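Local coordinates for protein RNase III inhibitor (Mycobacterium tuberculosis, PDB 5M3I) that is of unknown function but belongs to the macro-domain family, an alpha/beta fold built on a mixed central sheet flanked by helices, at residues E25-T30 with D79-I84; I107-V112 with S144-L149; S120-P125 with V155-S160. One frame throughout, in Å; residues are numbered along the deposited sequence.

Contact 1. Residues E25-T30 with D79-I84; sequences EALVNT and DGPKHI
L27 lays its branched end across the pyrrolidine ring of P81. CG and CD1 of L27 both meet P81 CG, the methyl CD1 at 3.6 Å, and CD2 touches the same ring carbon more loosely. With CG of L27 anti to the carbonyl carbon (chi1 -54°), the branch point comes down on the ring. I84 flanks L27 on the same face of the sheet, their CD1 methyls 4.3 Å apart, and F45 of helix 40-48 also packs on L27. Leucine, isoleucine and proline suit this buried side because none brings a polar side-chain group that would need a partner. On the opposite face the small A26 stands beside H83, CB to CB 4.2 Å.

The backbones are joined as parallel neighbours. E25 O accepts from two successive amides: H83 N, in its carbonyl plane at 3.2 Å, and K82 N, tilted 26° from that plane at 2.8 Å. L27 N returns a straighter bond to H83 O (3.0 Å, 164° at the hydrogen). G80 has backbone angles that push a side chain against the preceding carbonyl oxygen, so glycine belongs there, and its own O receives K82 NZ at 3.0 Å through a lysine chain bent at chi2 and chi4. Water 1 lies in the plane of the H83 ring, at its edge, and bridges NE2 to E25 OE1. Further along, N29 directs its amide to N86. The pairing of strands 26-31 and 83-88 is part of the parallel core of the macro-domain sheet.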
loop_
_atom_site.group_PDB
_atom_site.type_symbol
_atom_site.label_atom_id
_atom_site.label_comp_id
_atom_site.label_asym_id
_atom_site.label_seq_id
_atom_site.Cartn_x
_atom_site.Cartn_y
_atom_site.Cartn_z
ATOM N N GLU A 25 1.093 12.545 1.268
ATOM C CA GLU A 25 2.516 12.473 0.969
ATOM C C GLU A 25 2.909 11.098 0.417
ATOM O O GLU A 25 3.811 11.003 -0.410
ATOM C CB GLU A 25 3.246 12.779 2.266
ATOM C CG GLU A 25 4.708 13.046 2.114
ATOM C CD GLU A 25 5.339 13.572 3.407
ATOM O OE1 GLU A 25 6.516 13.221 3.666
ATOM O OE2 GLU A 25 4.660 14.325 4.134
ATOM N N ALA A 26 2.224 10.036 0.879
ATOM C CA ALA A 26 2.428 8.679 0.364
ATOM C C ALA A 26 1.110 8.035 -0.057
ATOM O O ALA A 26 0.050 8.337 0.489
ATOM C CB ALA A 26 3.111 7.809 1.401
ATOM N N LEU A 27 1.202 7.155 -1.047
ATOM C CA LEU A 27 0.085 6.291 -1.412
ATOM C C LEU A 27 0.524 4.867 -1.245
ATOM O O LEU A 27 1.638 4.536 -1.639
ATOM C CB LEU A 27 -0.297 6.514 -2.864
ATOM C CG LEU A 27 -0.599 7.938 -3.304
ATOM C CD1 LEU A 27 -0.872 7.937 -4.798
ATOM C CD2 LEU A 27 -1.797 8.472 -2.559
ATOM N N VAL A 28 -0.343 4.024 -0.685
ATOM C CA VAL A 28 -0.112 2.586 -0.640
ATOM C C VAL A 28 -0.812 1.828 -1.788
ATOM O O VAL A 28 -1.982 2.046 -2.101
ATOM C CB VAL A 28 -0.559 2.002 0.679
ATOM C CG1 VAL A 28 -0.314 0.494 0.705
ATOM C CG2 VAL A 28 0.146 2.686 1.835
ATOM N N ASN A 29 -0.047 0.976 -2.445
ATOM C CA ASN A 29 -0.504 0.108 -3.501
ATOM C C ASN A 29 -0.431 -1.348 -2.969
ATOM O O ASN A 29 0.353 -1.628 -2.073
ATOM C CB ASN A 29 0.416 0.299 -4.703
ATOM C CG ASN A 29 -0.010 -0.492 -5.931
ATOM O OD1 ASN A 29 -1.155 -0.911 -6.061
ATOM N ND2 ASN A 29 0.941 -0.728 -6.823
ATOM N N THR A 30 -1.301 -2.228 -3.459
ATOM C CA THR A 30 -1.316 -3.640 -3.065
ATOM C C THR A 30 -0.763 -4.425 -4.222
ATOM O O THR A 30 -1.259 -4.287 -5.355
ATOM C CB THR A 30 -2.736 -4.165 -2.751
ATOM O OG1 THR A 30 -3.662 -3.774 -3.765
ATOM C CG2 THR A 30 -3.211 -3.559 -1.451
ATOM N N ASP A 79 4.344 18.186 -7.330
ATOM C CA ASP A 79 2.980 18.250 -6.850
ATOM C C ASP A 79 2.446 16.843 -6.545
ATOM O O ASP A 79 2.578 15.933 -7.359
ATOM C CB ASP A 79 2.088 18.925 -7.905
ATOM C CG ASP A 79 0.737 19.352 -7.339
ATOM O OD1 ASP A 79 0.662 19.763 -6.150
ATOM O OD2 ASP A 79 -0.259 19.265 -8.077
ATOM N N GLY A 80 1.853 16.669 -5.361
ATOM C CA GLY A 80 1.254 15.395 -5.009
ATOM C C GLY A 80 2.239 14.398 -4.390
ATOM O O GLY A 80 3.257 14.788 -3.848
ATOM N N PRO A 81 1.882 13.122 -4.395
ATOM C CA PRO A 81 2.517 12.121 -3.550
ATOM C C PRO A 81 3.959 11.965 -3.869
ATOM O O PRO A 81 4.290 11.907 -5.042
ATOM C CB PRO A 81 1.796 10.833 -3.939
ATOM C CG PRO A 81 0.433 11.276 -4.317
ATOM C CD PRO A 81 0.605 12.626 -4.961
ATOM N N LYS A 82 4.790 11.951 -2.829
ATOM C CA LYS A 82 6.240 11.772 -2.973
ATOM C C LYS A 82 6.658 10.327 -2.998
ATOM O O LYS A 82 7.659 10.014 -3.603
ATOM C CB LYS A 82 7.012 12.476 -1.824
ATOM C CG LYS A 82 6.671 13.955 -1.585
ATOM C CD LYS A 82 6.898 14.867 -2.801
ATOM C CE LYS A 82 6.599 16.346 -2.436
ATOM N NZ LYS A 82 5.137 16.621 -2.407
ATOM N N HIS A 83 5.895 9.438 -2.342
ATOM C CA HIS A 83 6.242 8.023 -2.233
ATOM C C HIS A 83 5.089 7.105 -2.602
ATOM O O HIS A 83 3.941 7.353 -2.237
ATOM C CB HIS A 83 6.649 7.674 -0.807
ATOM C CG HIS A 83 7.778 8.499 -0.285
ATOM N ND1 HIS A 83 9.088 8.288 -0.666
ATOM C CD2 HIS A 83 7.796 9.538 0.578
ATOM C CE1 HIS A 83 9.863 9.168 -0.067
ATOM N NE2 HIS A 83 9.102 9.930 0.697
ATOM N N ILE A 84 5.417 6.030 -3.301
ATOM C CA ILE A 84 4.525 4.922 -3.490
ATOM C C ILE A 84 5.059 3.788 -2.657
ATOM O O ILE A 84 6.196 3.340 -2.861
ATOM C CB ILE A 84 4.479 4.430 -4.970
ATOM C CG1 ILE A 84 4.291 5.587 -5.943
ATOM C CG2 ILE A 84 3.398 3.363 -5.131
ATOM C CD1 ILE A 84 3.109 6.459 -5.640
HETATM O O HOH W 1 8.611 12.276 2.774
#

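Contact 2. Residues I107-V112 with S144-L149; sequences IDLIRV and SAFQQL
Two helical segments lie side by side here, I110 and A145 marking the nearest backbone approach with their CA atoms 7.1 Å apart, and no hydrogen bond crosses between them. The small A145 allows I110 to reach in close: the CD1 methyl of I110 arrives over the neighbouring turn, 3.9 Å from A145 CB and 3.7 Å from A145 O. CG1 of I110 is anti to the carbonyl carbon (chi1 -72°) and the chain is extended from there (chi2 166°), which carries CD1 across the gap.

The two branches of I110 serve different partners. Its CG2 meets L149 CD2 at 4.1 Å, while CD1 also touches the amide of Q148, whose side chain crosses it at about a right angle. Q148 NE2 is 3.7 Å from I110 CD1, a van der Waals contact at the exposed margin, where a long polar residue can lie against the methyl. Q148 O accepts a hydrogen bond from R114 NH2 of the facing helix.

Nearer the sheet, L109 CD2 approaches F146 CZ obliquely at 4.1 Å, and the broad ring of F146 goes on to cover V121 and V123 of strand 120-123. L109, F146 and L149 are all buried, and large apolar side chains suit them to this side: they fill the space between the helices and bring in no polar group that would need a partner. Helices 99-115 and 135-147 thus pack together against one face of the central sheet, as in the three-layer alpha/beta/alpha architecture of macro domains.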
loop_
_atom_site.group_PDB
_atom_site.type_symbol
_atom_site.label_atom_id
_atom_site.label_comp_id
_atom_site.label_asym_id
_atom_site.label_seq_id
_atom_site.Cartn_x
_atom_site.Cartn_y
_atom_site.Cartn_z
ATOM N N ILE A 107 3.676 -4.186 9.998
ATOM C CA ILE A 107 4.851 -3.938 10.790
ATOM C C ILE A 107 5.840 -3.092 9.974
ATOM O O ILE A 107 6.336 -2.082 10.470
ATOM C CB ILE A 107 5.516 -5.253 11.281
ATOM C CG1 ILE A 107 4.612 -5.958 12.319
ATOM C CG2 ILE A 107 6.889 -4.950 11.917
ATOM C CD1 ILE A 107 5.051 -7.376 12.712
ATOM N N ASP A 108 6.121 -3.496 8.728
ATOM C CA ASP A 108 7.102 -2.776 7.947
ATOM C C ASP A 108 6.540 -1.466 7.417
ATOM O O ASP A 108 7.302 -0.522 7.176
ATOM C CB ASP A 108 7.650 -3.616 6.831
ATOM C CG ASP A 108 8.953 -3.086 6.293
ATOM O OD1 ASP A 108 9.918 -2.964 7.068
ATOM O OD2 ASP A 108 9.072 -2.833 5.079
ATOM N N LEU A 109 5.237 -1.399 7.181
ATOM C CA LEU A 109 4.643 -0.145 6.756
ATOM C C LEU A 109 4.874 0.941 7.827
ATOM O O LEU A 109 5.200 2.068 7.466
ATOM C CB LEU A 109 3.143 -0.273 6.511
ATOM C CG LEU A 109 2.434 1.033 6.102
ATOM C CD1 LEU A 109 2.975 1.605 4.797
ATOM C CD2 LEU A 109 0.931 0.785 5.968
ATOM N N ILE A 110 4.680 0.598 9.103
ATOM C CA ILE A 110 4.892 1.536 10.178
ATOM C C ILE A 110 6.359 1.958 10.211
ATOM O O ILE A 110 6.674 3.134 10.350
ATOM C CB ILE A 110 4.550 0.892 11.525
ATOM C CG1 ILE A 110 3.034 0.729 11.661
ATOM C CG2 ILE A 110 5.113 1.687 12.686
ATOM C CD1 ILE A 110 2.660 -0.197 12.805
ATOM N N ARG A 111 7.241 0.987 10.119
ATOM C CA ARG A 111 8.665 1.251 10.142
ATOM C C ARG A 111 9.055 2.211 9.010
ATOM O O ARG A 111 9.795 3.121 9.205
ATOM C CB ARG A 111 9.448 -0.056 10.010
ATOM C CG ARG A 111 10.958 0.124 10.148
ATOM C CD ARG A 111 11.745 -1.138 9.807
ATOM N NE ARG A 111 11.616 -1.485 8.386
ATOM C CZ ARG A 111 12.181 -0.836 7.356
ATOM N NH1 ARG A 111 12.954 0.222 7.547
ATOM N NH2 ARG A 111 11.966 -1.261 6.115
ATOM N N VAL A 112 8.512 2.009 7.828
ATOM C CA VAL A 112 8.876 2.824 6.688
ATOM C C VAL A 112 8.369 4.275 6.837
ATOM O O VAL A 112 9.028 5.228 6.398
ATOM C CB VAL A 112 8.370 2.134 5.399
ATOM C CG1 VAL A 112 8.293 3.072 4.213
ATOM C CG2 VAL A 112 9.258 0.939 5.089
ATOM N N SER A 144 -5.520 -0.106 14.039
ATOM C CA SER A 144 -4.551 -0.462 15.113
ATOM C C SER A 144 -3.160 -0.037 14.763
ATOM O O SER A 144 -2.488 0.587 15.564
ATOM C CB SER A 144 -4.557 -1.991 15.342
ATOM O OG SER A 144 -5.693 -2.325 16.079
ATOM N N ALA A 145 -2.751 -0.331 13.544
ATOM C CA ALA A 145 -1.402 0.018 13.135
ATOM C C ALA A 145 -1.157 1.543 13.181
ATOM O O ALA A 145 -0.136 1.990 13.682
ATOM C CB ALA A 145 -1.102 -0.544 11.757
ATOM N N PHE A 146 -2.124 2.315 12.693
ATOM C CA PHE A 146 -1.989 3.783 12.630
ATOM C C PHE A 146 -2.172 4.483 13.958
ATOM O O PHE A 146 -1.696 5.601 14.110
ATOM C CB PHE A 146 -2.912 4.405 11.546
ATOM C CG PHE A 146 -2.363 4.232 10.178
ATOM C CD1 PHE A 146 -1.286 4.982 9.783
ATOM C CD2 PHE A 146 -2.824 3.240 9.355
ATOM C CE1 PHE A 146 -0.707 4.803 8.545
ATOM C CE2 PHE A 146 -2.238 3.009 8.130
ATOM C CZ PHE A 146 -1.167 3.792 7.720
ATOM N N GLN A 147 -2.792 3.833 14.932
ATOM C CA GLN A 147 -2.733 4.353 16.276
ATOM C C GLN A 147 -1.306 4.372 16.872
ATOM O O GLN A 147 -1.075 5.095 17.841
ATOM C CB GLN A 147 -3.674 3.581 17.169
ATOM C CG GLN A 147 -5.094 3.982 16.851
ATOM C CD GLN A 147 -6.089 3.152 17.583
ATOM O OE1 GLN A 147 -5.784 2.077 18.021
ATOM N NE2 GLN A 147 -7.298 3.650 17.702
ATOM N N GLN A 148 -0.375 3.591 16.315
ATOM C CA GLN A 148 1.026 3.705 16.692
ATOM C C GLN A 148 1.751 4.863 16.000
ATOM O O GLN A 148 2.902 5.120 16.302
ATOM C CB GLN A 148 1.785 2.418 16.395
ATOM C CG GLN A 148 1.190 1.136 16.971
ATOM C CD GLN A 148 2.133 -0.029 16.873
ATOM O OE1 GLN A 148 3.279 0.009 17.376
ATOM N NE2 GLN A 148 1.643 -1.106 16.292
ATOM N N LEU A 149 1.065 5.595 15.122
ATOM C CA LEU A 149 1.647 6.753 14.469
ATOM C C LEU A 149 0.754 7.959 14.716
ATOM O O LEU A 149 0.140 8.473 13.787
ATOM C CB LEU A 149 1.777 6.482 12.996
ATOM C CG LEU A 149 2.666 5.295 12.608
ATOM C CD1 LEU A 149 2.412 4.948 11.176
ATOM C CD2 LEU A 149 4.122 5.623 12.836
#

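Contact 3. Residues S120-P125 with V155-S160; sequences SVAVPP and VIYPPS
Strands 120-123 and 153-156 run parallel, the touching parts of the two segments 15° apart in direction, and are joined through helix 135-147 as a beta-alpha-beta crossover. Three backbone bonds hold them: V155 N to V121 O at 2.9 Å, V123 N to V155 O at 2.8 Å, and Y157 N to V123 O at 2.9 Å. V155 O additionally receives a CA-H contact from A122.

A122 and V155 share one face of the sheet. The methyl of A122 leaves room for the ring of Y157, whose CE1 lies 3.9 Å from A122 CB. CG of Y157 sits beside its own backbone N (chi1 -74°), which brings the ring back along the strands, and V123 O lies near the ring plane at its edge. V123 and I156 occupy the other face, where V123 meets L142 of the crossover helix; branched aliphatic residues suit both the extended backbone and this buried layer.

Beyond V123 the regular strand pairing stops. P124 and P125 have no amide hydrogen to continue the ladder, yet the chains stay together, P125 packing its CB against P159 CD at 4.1 Å. W135 of helix 135-147 touches both P125 and P159. The ring of P125 also leans on a carbonyl of the other chain segment, its CD 3.2 Å from Y157 O.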
loop_
_atom_site.group_PDB
_atom_site.type_symbol
_atom_site.label_atom_id
_atom_site.label_comp_id
_atom_site.label_asym_id
_atom_site.label_seq_id
_atom_site.Cartn_x
_atom_site.Cartn_y
_atom_site.Cartn_z
ATOM N N SER A 120 1.652 11.893 6.008
ATOM C CA SER A 120 0.339 11.502 5.609
ATOM C C SER A 120 0.418 10.359 4.599
ATOM O O SER A 120 1.297 10.356 3.738
ATOM C CB SER A 120 -0.444 12.717 5.047
ATOM O OG SER A 120 0.004 13.064 3.761
ATOM N N VAL A 121 -0.547 9.448 4.697
ATOM C CA VAL A 121 -0.626 8.307 3.799
ATOM C C VAL A 121 -2.089 7.910 3.495
ATOM O O VAL A 121 -2.972 8.069 4.337
ATOM C CB VAL A 121 0.192 7.165 4.387
ATOM C CG1 VAL A 121 -0.380 6.757 5.688
ATOM C CG2 VAL A 121 0.221 5.987 3.447
ATOM N N ALA A 122 -2.322 7.448 2.274
ATOM C CA ALA A 122 -3.634 6.936 1.840
ATOM C C ALA A 122 -3.476 5.463 1.660
ATOM O O ALA A 122 -2.531 5.006 0.970
ATOM C CB ALA A 122 -4.088 7.579 0.542
ATOM N N VAL A 123 -4.424 4.713 2.210
ATOM C CA VAL A 123 -4.349 3.255 2.239
ATOM C C VAL A 123 -5.627 2.624 1.636
ATOM O O VAL A 123 -6.723 3.026 2.007
ATOM C CB VAL A 123 -4.200 2.786 3.687
ATOM C CG1 VAL A 123 -3.934 1.324 3.710
ATOM C CG2 VAL A 123 -3.052 3.540 4.378
ATOM N N PRO A 124 -5.487 1.666 0.710
ATOM C CA PRO A 124 -6.615 0.951 0.144
ATOM C C PRO A 124 -7.012 -0.209 1.015
ATOM O O PRO A 124 -6.325 -0.500 1.984
ATOM C CB PRO A 124 -6.067 0.424 -1.178
ATOM C CG PRO A 124 -4.637 0.193 -0.879
ATOM C CD PRO A 124 -4.226 1.277 0.061
ATOM N N PRO A 125 -8.101 -0.889 0.677
ATOM C CA PRO A 125 -8.543 -1.994 1.515
ATOM C C PRO A 125 -7.723 -3.263 1.231
ATOM O O PRO A 125 -8.122 -4.125 0.453
ATOM C CB PRO A 125 -10.036 -2.144 1.154
ATOM C CG PRO A 125 -10.228 -1.457 -0.142
ATOM C CD PRO A 125 -9.061 -0.551 -0.397
ATOM N N VAL A 155 -5.502 8.282 5.641
ATOM C CA VAL A 155 -6.791 8.190 4.969
ATOM C C VAL A 155 -6.981 6.732 4.506
ATOM O O VAL A 155 -6.223 6.237 3.652
ATOM C CB VAL A 155 -6.910 9.146 3.766
ATOM C CG1 VAL A 155 -8.367 9.217 3.284
ATOM C CG2 VAL A 155 -6.460 10.554 4.145
ATOM N N ILE A 156 -7.993 6.076 5.067
ATOM C CA ILE A 156 -8.313 4.704 4.750
ATOM C C ILE A 156 -9.552 4.619 3.843
ATOM O O ILE A 156 -10.617 5.121 4.206
ATOM C CB ILE A 156 -8.539 3.939 6.040
ATOM C CG1 ILE A 156 -7.244 3.995 6.869
ATOM C CG2 ILE A 156 -8.905 2.506 5.716
ATOM C CD1 ILE A 156 -7.327 3.223 8.142
ATOM N N TYR A 157 -9.361 4.022 2.685
ATOM C CA TYR A 157 -10.385 3.876 1.624
ATOM C C TYR A 157 -11.107 2.532 1.739
ATOM O O TYR A 157 -10.473 1.501 1.673
ATOM C CB TYR A 157 -9.767 3.987 0.238
ATOM C CG TYR A 157 -9.411 5.422 -0.073
ATOM C CD1 TYR A 157 -8.282 6.044 0.536
ATOM C CD2 TYR A 157 -10.172 6.176 -0.976
ATOM C CE1 TYR A 157 -7.958 7.339 0.280
ATOM C CE2 TYR A 157 -9.811 7.468 -1.276
ATOM C CZ TYR A 157 -8.711 8.050 -0.641
ATOM O OH TYR A 157 -8.371 9.378 -0.907
ATOM N N PRO A 158 -12.420 2.553 2.025
ATOM C CA PRO A 158 -13.121 1.260 2.138
ATOM C C PRO A 158 -13.357 0.619 0.761
ATOM O O PRO A 158 -13.062 1.266 -0.233
ATOM C CB PRO A 158 -14.447 1.619 2.811
ATOM C CG PRO A 158 -14.539 3.097 2.767
ATOM C CD PRO A 158 -13.132 3.610 2.774
ATOM N N PRO A 159 -13.857 -0.629 0.715
ATOM C CA PRO A 159 -14.122 -1.287 -0.575
ATOM C C PRO A 159 -15.132 -0.509 -1.380
ATOM O O PRO A 159 -16.064 0.063 -0.777
ATOM C CB PRO A 159 -14.709 -2.615 -0.176
ATOM C CG PRO A 159 -14.090 -2.902 1.132
ATOM C CD PRO A 159 -14.055 -1.561 1.833
ATOM N N SER A 160 -14.830 -0.352 -2.669
ATOM C CA SER A 160 -15.565 0.518 -3.574
ATOM C C SER A 160 -16.548 -0.208 -4.520
ATOM O O SER A 160 -16.210 -1.200 -5.168
ATOM C CB SER A 160 -14.616 1.411 -4.405
ATOM O OG SER A 160 -14.136 0.740 -5.579
#

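Contacts 1 and 3 belong to one sheet, in which strands 26-31 and 120-123 are neighbours; their centres are 12 Å apart. V28 N lies 2.9 Å from A122 O and E25 N 2.8 Å from S120 OG, both probable hydrogen bonds. Contact 2 supplies the helical layer over the face bearing V28, V121 and V123. Its centre is 14 Å from contact 3, and the two meet where F146 CE1 packs 3.5 Å from V121 CG1. Contact 1, 16 Å from contact 2, touches it more lightly, through V28 CG2 and L109 CD1 at 4.2 Å. Along the chain contact 1 closes first, whereas the segments of contacts 2 and 3 alternate.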